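Local coordinates for heat shock protein, putative (Plasmodium falciparum, PDB 1Y6Z) that is the middle domain of a putative Hsp90-family chaperone, which probably uses ATP hydrolysis to help other proteins fold, at residues B[31-36]-B[50-55]; B[56-61]-B[96-101]; B[156-161]-B[173-178]. One frame throughout, in Å; residues are numbered along the deposited sequence.

Contact 1 (B[31-36]-B[50-55]); sequences DDPLAY and ILYIPG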
loop_
_atom_site.group_PDB
_atom_site.type_symbol
_atom_site.label_atom_id
_atom_site.label_comp_id
_atom_site.label_asym_id
_atom_site.label_seq_id
_atom_site.Cartn_x
_atom_site.Cartn_y
_atom_site.Cartn_z
ATOM N N ASP B 31 2.553 -25.791 15.001
ATOM C CA ASP B 31 2.612 -25.654 13.567
ATOM C C ASP B 31 3.462 -24.428 13.208
ATOM O O ASP B 31 3.503 -23.456 13.971
ATOM C CB ASP B 31 1.203 -25.433 13.002
ATOM C CG ASP B 31 0.174 -26.436 13.524
ATOM O OD1 ASP B 31 -1.026 -26.218 13.220
ATOM O OD2 ASP B 31 0.536 -27.413 14.252
ATOM N N ASP B 32 4.141 -24.520 12.079
ATOM C CA ASP B 32 4.934 -23.403 11.541
ATOM C C ASP B 32 4.039 -22.212 11.190
ATOM O O ASP B 32 2.937 -22.394 10.710
ATOM C CB ASP B 32 5.647 -23.849 10.302
ATOM C CG ASP B 32 6.911 -24.698 10.620
ATOM O OD1 ASP B 32 7.262 -24.907 11.796
ATOM O OD2 ASP B 32 7.611 -25.064 9.665
ATOM N N PRO B 33 4.557 -20.989 11.358
ATOM C CA PRO B 33 3.736 -19.886 10.884
ATOM C C PRO B 33 3.632 -19.835 9.378
ATOM O O PRO B 33 4.500 -20.358 8.634
ATOM C CB PRO B 33 4.449 -18.615 11.448
ATOM C CG PRO B 33 5.814 -19.043 11.809
ATOM C CD PRO B 33 5.833 -20.559 11.958
ATOM N N LEU B 34 2.566 -19.216 8.914
ATOM C CA LEU B 34 2.343 -19.050 7.520
ATOM C C LEU B 34 3.266 -17.978 6.933
ATOM O O LEU B 34 3.668 -18.074 5.751
ATOM C CB LEU B 34 0.885 -18.684 7.278
ATOM C CG LEU B 34 -0.067 -19.816 6.841
ATOM C CD1 LEU B 34 0.338 -21.211 7.284
ATOM C CD2 LEU B 34 -1.542 -19.442 7.111
ATOM N N ALA B 35 3.544 -16.963 7.756
ATOM C CA ALA B 35 4.434 -15.890 7.352
ATOM C C ALA B 35 4.936 -15.123 8.597
ATOM O O ALA B 35 4.417 -15.275 9.732
ATOM C CB ALA B 35 3.702 -14.967 6.438
ATOM N N TYR B 36 5.943 -14.286 8.385
ATOM C CA TYR B 36 6.432 -13.403 9.432
ATOM C C TYR B 36 7.099 -12.198 8.807
ATOM O O TYR B 36 7.515 -12.273 7.651
ATOM C CB TYR B 36 7.440 -14.091 10.365
ATOM C CG TYR B 36 8.727 -14.498 9.704
ATOM C CD1 TYR B 36 9.867 -13.677 9.751
ATOM C CD2 TYR B 36 8.825 -15.721 9.052
ATOM C CE1 TYR B 36 11.050 -14.063 9.135
ATOM C CE2 TYR B 36 10.037 -16.115 8.411
ATOM C CZ TYR B 36 11.126 -15.275 8.474
ATOM O OH TYR B 36 12.289 -15.667 7.846
ATOM N N ILE B 50 8.597 -8.419 15.733
ATOM C CA ILE B 50 8.513 -9.571 14.811
ATOM C C ILE B 50 7.057 -9.969 14.907
ATOM O O ILE B 50 6.565 -10.156 16.028
ATOM C CB ILE B 50 9.403 -10.792 15.207
ATOM C CG1 ILE B 50 10.852 -10.385 15.490
ATOM C CG2 ILE B 50 9.292 -11.875 14.070
ATOM C CD1 ILE B 50 11.763 -11.531 15.951
ATOM N N LEU B 51 6.371 -10.107 13.764
ATOM C CA LEU B 51 4.968 -10.366 13.754
ATOM C C LEU B 51 4.814 -11.646 12.923
ATOM O O LEU B 51 5.473 -11.777 11.944
ATOM C CB LEU B 51 4.267 -9.229 13.011
ATOM C CG LEU B 51 4.241 -7.831 13.703
ATOM C CD1 LEU B 51 3.390 -6.904 12.709
ATOM C CD2 LEU B 51 3.565 -7.952 15.027
ATOM N N TYR B 52 3.986 -12.579 13.379
ATOM C CA TYR B 52 3.778 -13.881 12.748
ATOM C C TYR B 52 2.277 -14.045 12.462
ATOM O O TYR B 52 1.436 -13.708 13.275
ATOM C CB TYR B 52 4.134 -14.983 13.725
ATOM C CG TYR B 52 5.635 -15.083 14.043
ATOM C CD1 TYR B 52 6.184 -14.384 15.107
ATOM C CD2 TYR B 52 6.459 -15.899 13.263
ATOM C CE1 TYR B 52 7.566 -14.490 15.434
ATOM C CE2 TYR B 52 7.808 -15.993 13.553
ATOM C CZ TYR B 52 8.358 -15.292 14.637
ATOM O OH TYR B 52 9.713 -15.460 14.950
ATOM N N ILE B 53 1.969 -14.650 11.326
ATOM C CA ILE B 53 0.677 -15.203 11.030
ATOM C C ILE B 53 0.789 -16.664 11.386
ATOM O O ILE B 53 1.649 -17.391 10.829
ATOM C CB ILE B 53 0.334 -15.043 9.554
ATOM C CG1 ILE B 53 0.191 -13.553 9.241
ATOM C CG2 ILE B 53 -0.981 -15.799 9.191
ATOM C CD1 ILE B 53 -0.131 -13.331 7.766
ATOM N N PRO B 54 -0.021 -17.107 12.341
ATOM C CA PRO B 54 0.049 -18.502 12.787
ATOM C C PRO B 54 -0.294 -19.472 11.669
ATOM O O PRO B 54 -0.988 -19.092 10.740
ATOM C CB PRO B 54 -1.023 -18.555 13.926
ATOM C CG PRO B 54 -1.003 -17.162 14.450
ATOM C CD PRO B 54 -0.984 -16.350 13.156
ATOM N N GLY B 55 0.169 -20.719 11.781
ATOM C CA GLY B 55 -0.225 -21.785 10.850
ATOM C C GLY B 55 -1.656 -22.302 10.940
ATOM O O GLY B 55 -2.145 -22.951 9.995
#

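Contact 2 (B[56-61]-B[96-101]); sequences SLPWEL and FLRGIV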
loop_
_atom_site.group_PDB
_atom_site.type_symbol
_atom_site.label_atom_id
_atom_site.label_comp_id
_atom_site.label_asym_id
_atom_site.label_seq_id
_atom_site.Cartn_x
_atom_site.Cartn_y
_atom_site.Cartn_z
ATOM N N SER B 56 -2.304 -22.068 12.089
ATOM C CA SER B 56 -3.619 -22.575 12.371
ATOM C C SER B 56 -4.233 -21.665 13.421
ATOM O O SER B 56 -3.533 -20.842 14.024
ATOM C CB SER B 56 -3.588 -24.042 12.860
ATOM O OG SER B 56 -2.869 -24.165 14.073
ATOM N N LEU B 57 -5.526 -21.819 13.687
ATOM C CA LEU B 57 -6.198 -20.916 14.632
ATOM C C LEU B 57 -5.575 -21.029 16.037
ATOM O O LEU B 57 -5.451 -22.164 16.562
ATOM C CB LEU B 57 -7.695 -21.204 14.605
ATOM C CG LEU B 57 -8.726 -20.256 15.173
ATOM C CD1 LEU B 57 -8.577 -18.811 14.539
ATOM C CD2 LEU B 57 -10.142 -20.865 14.971
ATOM N N PRO B 58 -5.125 -19.900 16.656
ATOM C CA PRO B 58 -4.638 -20.055 18.025
ATOM C C PRO B 58 -5.728 -20.660 18.924
ATOM O O PRO B 58 -6.908 -20.484 18.655
ATOM C CB PRO B 58 -4.337 -18.613 18.466
ATOM C CG PRO B 58 -3.979 -17.894 17.181
ATOM C CD PRO B 58 -4.892 -18.519 16.145
ATOM N N TRP B 59 -5.323 -21.373 19.968
ATOM C CA TRP B 59 -6.310 -22.061 20.816
ATOM C C TRP B 59 -7.165 -21.034 21.567
ATOM O O TRP B 59 -8.378 -21.229 21.750
ATOM C CB TRP B 59 -5.608 -23.094 21.763
ATOM C CG TRP B 59 -5.030 -24.250 20.933
ATOM C CD1 TRP B 59 -3.729 -24.463 20.595
ATOM C CD2 TRP B 59 -5.793 -25.211 20.202
ATOM N NE1 TRP B 59 -3.636 -25.560 19.741
ATOM C CE2 TRP B 59 -4.900 -26.021 19.492
ATOM C CE3 TRP B 59 -7.168 -25.468 20.097
ATOM C CZ2 TRP B 59 -5.340 -27.068 18.661
ATOM C CZ3 TRP B 59 -7.609 -26.523 19.301
ATOM C CH2 TRP B 59 -6.690 -27.336 18.615
ATOM N N GLU B 60 -6.564 -19.922 21.979
ATOM C CA GLU B 60 -7.334 -18.789 22.530
ATOM C C GLU B 60 -8.508 -18.340 21.629
ATOM O O GLU B 60 -9.445 -17.716 22.116
ATOM C CB GLU B 60 -6.448 -17.550 22.744
ATOM C CG GLU B 60 -5.283 -17.728 23.667
ATOM C CD GLU B 60 -4.023 -18.180 22.927
ATOM O OE1 GLU B 60 -4.109 -18.395 21.711
ATOM O OE2 GLU B 60 -2.953 -18.344 23.556
ATOM N N LEU B 61 -8.474 -18.686 20.339
ATOM C CA LEU B 61 -9.490 -18.228 19.418
ATOM C C LEU B 61 -10.309 -19.363 18.853
ATOM O O LEU B 61 -11.024 -19.200 17.868
ATOM C CB LEU B 61 -8.831 -17.447 18.248
ATOM C CG LEU B 61 -7.977 -16.245 18.681
ATOM C CD1 LEU B 61 -7.336 -15.619 17.408
ATOM C CD2 LEU B 61 -8.944 -15.283 19.374
ATOM N N PHE B 96 -5.607 -12.381 15.634
ATOM C CA PHE B 96 -4.979 -13.696 15.273
ATOM C C PHE B 96 -3.464 -13.584 15.138
ATOM O O PHE B 96 -2.789 -14.590 15.151
ATOM C CB PHE B 96 -5.581 -14.315 14.008
ATOM C CG PHE B 96 -5.323 -13.504 12.750
ATOM C CD1 PHE B 96 -6.212 -12.532 12.338
ATOM C CD2 PHE B 96 -4.145 -13.706 12.004
ATOM C CE1 PHE B 96 -6.013 -11.779 11.161
ATOM C CE2 PHE B 96 -3.898 -12.905 10.833
ATOM C CZ PHE B 96 -4.838 -11.978 10.419
ATOM N N LEU B 97 -2.898 -12.374 15.017
ATOM C CA LEU B 97 -1.457 -12.244 14.912
ATOM C C LEU B 97 -0.780 -12.653 16.254
ATOM O O LEU B 97 -1.325 -12.415 17.323
ATOM C CB LEU B 97 -1.097 -10.730 14.702
ATOM C CG LEU B 97 -1.413 -10.021 13.403
ATOM C CD1 LEU B 97 -0.816 -8.576 13.587
ATOM C CD2 LEU B 97 -0.678 -10.662 12.299
ATOM N N ARG B 98 0.400 -13.242 16.175
ATOM C CA ARG B 98 1.219 -13.501 17.345
ATOM C C ARG B 98 2.543 -12.789 17.075
ATOM O O ARG B 98 3.045 -12.789 15.949
ATOM C CB ARG B 98 1.418 -15.008 17.555
ATOM C CG ARG B 98 0.127 -15.767 17.840
ATOM C CD ARG B 98 -0.366 -15.341 19.186
ATOM N NE ARG B 98 -1.609 -15.954 19.680
ATOM C CZ ARG B 98 -2.812 -15.394 19.583
ATOM N NH1 ARG B 98 -2.977 -14.276 18.909
ATOM N NH2 ARG B 98 -3.876 -16.000 20.104
ATOM N N GLY B 99 3.153 -12.190 18.090
ATOM C CA GLY B 99 4.359 -11.425 17.821
ATOM C C GLY B 99 4.908 -10.734 19.065
ATOM O O GLY B 99 4.391 -10.912 20.178
ATOM N N ILE B 100 5.972 -9.970 18.851
ATOM C CA ILE B 100 6.596 -9.269 19.931
ATOM C C ILE B 100 6.770 -7.820 19.526
ATOM O O ILE B 100 6.964 -7.504 18.350
ATOM C CB ILE B 100 7.948 -9.952 20.404
ATOM C CG1 ILE B 100 9.104 -9.645 19.458
ATOM C CG2 ILE B 100 7.779 -11.540 20.633
ATOM C CD1 ILE B 100 9.862 -8.299 19.775
ATOM N N VAL B 101 6.737 -6.940 20.514
ATOM C CA VAL B 101 7.210 -5.566 20.327
ATOM C C VAL B 101 8.204 -5.277 21.465
ATOM O O VAL B 101 7.879 -5.521 22.633
ATOM C CB VAL B 101 6.056 -4.549 20.444
ATOM C CG1 VAL B 101 6.621 -3.090 20.295
ATOM C CG2 VAL B 101 4.976 -4.811 19.425
HETATM O O HOH W 1 -0.937 -17.902 21.701
#

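Contact 3 (B[156-161]-B[173-178]); sequences KYLKIG and ASLVEF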
loop_
_atom_site.group_PDB
_atom_site.type_symbol
_atom_site.label_atom_id
_atom_site.label_comp_id
_atom_site.label_asym_id
_atom_site.label_seq_id
_atom_site.Cartn_x
_atom_site.Cartn_y
_atom_site.Cartn_z
ATOM N N LYS B 156 -12.170 -14.955 7.834
ATOM C CA LYS B 156 -13.255 -14.387 8.607
ATOM C C LYS B 156 -12.813 -13.115 9.313
ATOM O O LYS B 156 -13.593 -12.156 9.412
ATOM C CB LYS B 156 -13.807 -15.406 9.631
ATOM C CG LYS B 156 -12.694 -16.025 10.537
ATOM C CD LYS B 156 -13.256 -17.250 11.310
ATOM C CE LYS B 156 -12.379 -17.527 12.536
ATOM N NZ LYS B 156 -13.026 -18.688 13.370
ATOM N N TYR B 157 -11.549 -13.084 9.786
ATOM C CA TYR B 157 -11.042 -11.883 10.504
ATOM C C TYR B 157 -10.920 -10.692 9.539
ATOM O O TYR B 157 -11.208 -9.577 9.889
ATOM C CB TYR B 157 -9.696 -12.163 11.180
ATOM C CG TYR B 157 -9.891 -13.053 12.354
ATOM C CD1 TYR B 157 -9.605 -14.403 12.279
ATOM C CD2 TYR B 157 -10.442 -12.557 13.514
ATOM C CE1 TYR B 157 -9.822 -15.245 13.430
ATOM C CE2 TYR B 157 -10.652 -13.390 14.684
ATOM C CZ TYR B 157 -10.344 -14.701 14.630
ATOM O OH TYR B 157 -10.631 -15.546 15.729
ATOM N N LEU B 158 -10.464 -10.976 8.351
ATOM C CA LEU B 158 -10.304 -9.893 7.343
ATOM C C LEU B 158 -11.665 -9.299 7.004
ATOM O O LEU B 158 -11.815 -8.075 6.917
ATOM C CB LEU B 158 -9.598 -10.465 6.136
ATOM C CG LEU B 158 -8.065 -10.457 6.192
ATOM C CD1 LEU B 158 -7.456 -11.307 7.345
ATOM C CD2 LEU B 158 -7.515 -10.920 4.804
ATOM N N LYS B 159 -12.692 -10.174 6.934
ATOM C CA LYS B 159 -14.090 -9.761 6.614
ATOM C C LYS B 159 -14.585 -8.851 7.687
ATOM O O LYS B 159 -15.164 -7.820 7.386
ATOM C CB LYS B 159 -14.992 -10.975 6.420
ATOM C CG LYS B 159 -14.822 -11.630 5.047
ATOM C CD LYS B 159 -15.457 -13.035 5.033
ATOM C CE LYS B 159 -15.071 -13.827 3.805
ATOM N NZ LYS B 159 -15.433 -15.294 4.124
ATOM N N ILE B 160 -14.275 -9.191 8.951
ATOM C CA ILE B 160 -14.584 -8.295 10.097
ATOM C C ILE B 160 -13.782 -6.987 10.005
ATOM O O ILE B 160 -14.319 -5.915 10.282
ATOM C CB ILE B 160 -14.373 -9.004 11.438
ATOM C CG1 ILE B 160 -15.471 -10.050 11.658
ATOM C CG2 ILE B 160 -14.364 -7.995 12.660
ATOM C CD1 ILE B 160 -14.951 -11.186 12.503
ATOM N N GLY B 161 -12.514 -7.079 9.608
ATOM C CA GLY B 161 -11.713 -5.868 9.366
ATOM C C GLY B 161 -12.363 -4.878 8.390
ATOM O O GLY B 161 -12.358 -3.655 8.635
ATOM N N ALA B 173 -10.370 -5.018 2.093
ATOM C CA ALA B 173 -11.408 -5.428 1.129
ATOM C C ALA B 173 -10.792 -6.069 -0.119
ATOM O O ALA B 173 -11.339 -7.039 -0.673
ATOM C CB ALA B 173 -12.282 -4.191 0.750
ATOM N N SER B 174 -9.638 -5.553 -0.535
ATOM C CA SER B 174 -8.918 -6.075 -1.689
ATOM C C SER B 174 -8.399 -7.512 -1.506
ATOM O O SER B 174 -8.019 -8.174 -2.499
ATOM C CB SER B 174 -7.780 -5.100 -2.082
ATOM O OG SER B 174 -6.674 -5.186 -1.241
ATOM N N LEU B 175 -8.412 -8.011 -0.262
ATOM C CA LEU B 175 -7.846 -9.346 0.093
ATOM C C LEU B 175 -8.895 -10.444 0.217
ATOM O O LEU B 175 -8.549 -11.597 0.084
ATOM C CB LEU B 175 -7.045 -9.311 1.435
ATOM C CG LEU B 175 -5.866 -8.280 1.482
ATOM C CD1 LEU B 175 -5.215 -8.051 2.879
ATOM C CD2 LEU B 175 -4.842 -8.744 0.418
ATOM N N VAL B 176 -10.133 -10.061 0.551
ATOM C CA VAL B 176 -11.207 -11.019 0.898
ATOM C C VAL B 176 -11.669 -11.699 -0.435
ATOM O O VAL B 176 -11.505 -11.102 -1.499
ATOM C CB VAL B 176 -12.390 -10.340 1.659
ATOM C CG1 VAL B 176 -11.988 -9.649 2.973
ATOM C CG2 VAL B 176 -13.094 -9.320 0.784
ATOM N N GLU B 177 -12.161 -12.956 -0.353
ATOM C CA GLU B 177 -12.580 -13.732 -1.521
ATOM C C GLU B 177 -13.924 -14.418 -1.268
ATOM O O GLU B 177 -14.236 -14.793 -0.114
ATOM C CB GLU B 177 -11.467 -14.720 -1.926
ATOM C CG GLU B 177 -10.181 -14.037 -2.416
ATOM C CD GLU B 177 -9.135 -15.014 -2.929
ATOM O OE1 GLU B 177 -9.446 -16.224 -3.061
ATOM O OE2 GLU B 177 -8.011 -14.539 -3.196
ATOM N N PHE B 178 -14.726 -14.543 -2.339
ATOM C CA PHE B 178 -16.077 -15.134 -2.267
ATOM C C PHE B 178 -16.304 -15.973 -3.489
ATOM O O PHE B 178 -15.749 -15.707 -4.563
ATOM C CB PHE B 178 -17.209 -14.078 -2.239
ATOM C CG PHE B 178 -17.049 -13.063 -1.168
ATOM C CD1 PHE B 178 -16.343 -11.886 -1.403
ATOM C CD2 PHE B 178 -17.562 -13.288 0.104
ATOM C CE1 PHE B 178 -16.165 -10.944 -0.415
ATOM C CE2 PHE B 178 -17.401 -12.327 1.125
ATOM C CZ PHE B 178 -16.689 -11.149 0.861
HETATM O O HOH W 2 -15.480 -16.351 1.642
#

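Contact 1 (B[31-36]-B[50-55])
This is the open end of an antiparallel beta hairpin, where A35 and Y36 pair with I53 and Y52 in the mixed sheet of the Hsp90 middle domain. Strand 35-41 is the outermost on this side of the sheet, and strand 47-53 separates it from strand 98-103. A35 and I53 form a hydrogen-bonded pair in which I53 N donates to A35 O over 3.0 Å, nearly straight at 160°. L34 N, and not A35 N, takes I53 O, at 2.8 Å and a more bent 141°, so the pairing is irregular here and A35 N is buried without a partner in the model. Y36 and Y52 are the non-hydrogen-bonded pair, and Y36 CA lies 3.1 Å from L51 O in a CA-H...O contact.

The two faces differ. On one, P33 and Y52 run side by side, with P33 CG 3.5 Å from Y52 CD2; the rigid, apolar proline ring, which also meets Y23, can lie along the carbons of the tyrosine. Helix 16-27 covers this face. The other face carries A35 and I53, with L34 alongside; M135 of helix 121-141 packs on A35 and I53, and F150 of helix 145-164 on L34 and I53. G55, with no side chain, lets its CA come 3.2 Å from D32 O in a CA-H...O contact. With chi1 at 65°, the Y36 ring leads away from 50-55 and stacks with Y19. Y36 CB stays behind, 3.6 Å from Y52 CD2.

Contact 2 (B[56-61]-B[96-101])
R98, F96 and P58 bury most of the surface here, and R98 is the centre of the contact. Its chain bends at chi2 (-68°), turning the guanidinium back toward P58 and E60. P58 lies over one face, with P58 CG 3.5 Å above the guanidinium plane of R98 and offset toward the rim. A proline suits this place because its ring is apolar, rigid and small enough to lie against a flat cation. At the edge, R98 NH2 donates to E60 OE1 in a 2.9 Å salt bridge. E60 OE1 lies in the guanidinium plane, yet is met from above its own carboxylate plane, the two planes being 68° apart. A water accepts from R98 NE and donates to E60 OE2, a second, indirect link. R98 NH1 bonds L97 O (3.0 Å) and, just before the segment, T95 O, so three nitrogens fix the group's rotation. F96 brings its backbone and CB: L61 CD1 reaches F96 CA at 3.7 Å, while the ring turns away to stack on F154 of helix 145-164. The whole is a buried arginine salt bridge, with proline over the guanidinium, joining loop 56-61 and its 3-10 turn to strand 98-103 in the mixed sheet of the Hsp90 middle domain.

Contact 3 (B[156-161]-B[173-178])
L158 packs against L175 and V176 in the buried, apolar part of this contact, in which one side of helix 145-164 meets the chain between helix 169-173 and the short, weakly bonded strand about 177-178. No direct hydrogen bond crosses it. L158 CD2 touches L175 CB at 3.8 Å, the two leucines meeting at a slant, and L158 CB lies 4.0 Å from V176 CG1. That same methyl also rests 4.0 Å from K159 CG, so it sits over two successive helix residues. V176 carries CG1 anti to its carbonyl carbon (chi1 -59°), which brings this branch against the helix. Leucine and valine suit such a place: flexible leucine arms reach between the segments, while the short, branched valine fits close to the helix surface.

Toward the end of K159 the contact becomes more polar and takes in water. This residue is partly exposed, and its chain, extended beyond CG, slides past F178 in the opposite direction. K159 CE passes beside the F178 ring, 3.9 Å from F178 CE2, while the charged end goes further. K159 NZ donates to a water at 2.7 Å, and that water donates to E177 O over the same distance, a bridge in place of a direct bond. The ammonium also forms a salt bridge with D239 of helix 237-249. A long lysine suits the position because it can be apolar along its length and charged at its tip.

On the apolar side, M136 of helix 121-141 packs against both L158 and L175. On the lysine side, helix 237-249 covers K159 and F178, while F178 bonds through its backbone with T188 of strand 188-189.

Overall arrangement
Contacts 1 and 2 belong to the same sheet and are 9 Å apart between centres. Y52 N and R98 O, 2.7 Å apart, probably hydrogen-bond between the neighbouring strands, and D31 OD1 lies 2.9 Å from S56 OG in another probable bond. Contact 3 is 18 Å from each of the other two, centre to centre. It touches contact 2 chiefly through Y157, whose CB lies 3.7 Å from F96 CD1, but stays about 8 Å from contact 1 at the nearest atoms. Helix 145-164 relates all three: it packs on contacts 1 and 2 and supplies one segment of contact 3, carrying the structure from the mixed sheet toward the C-terminal part of the chain.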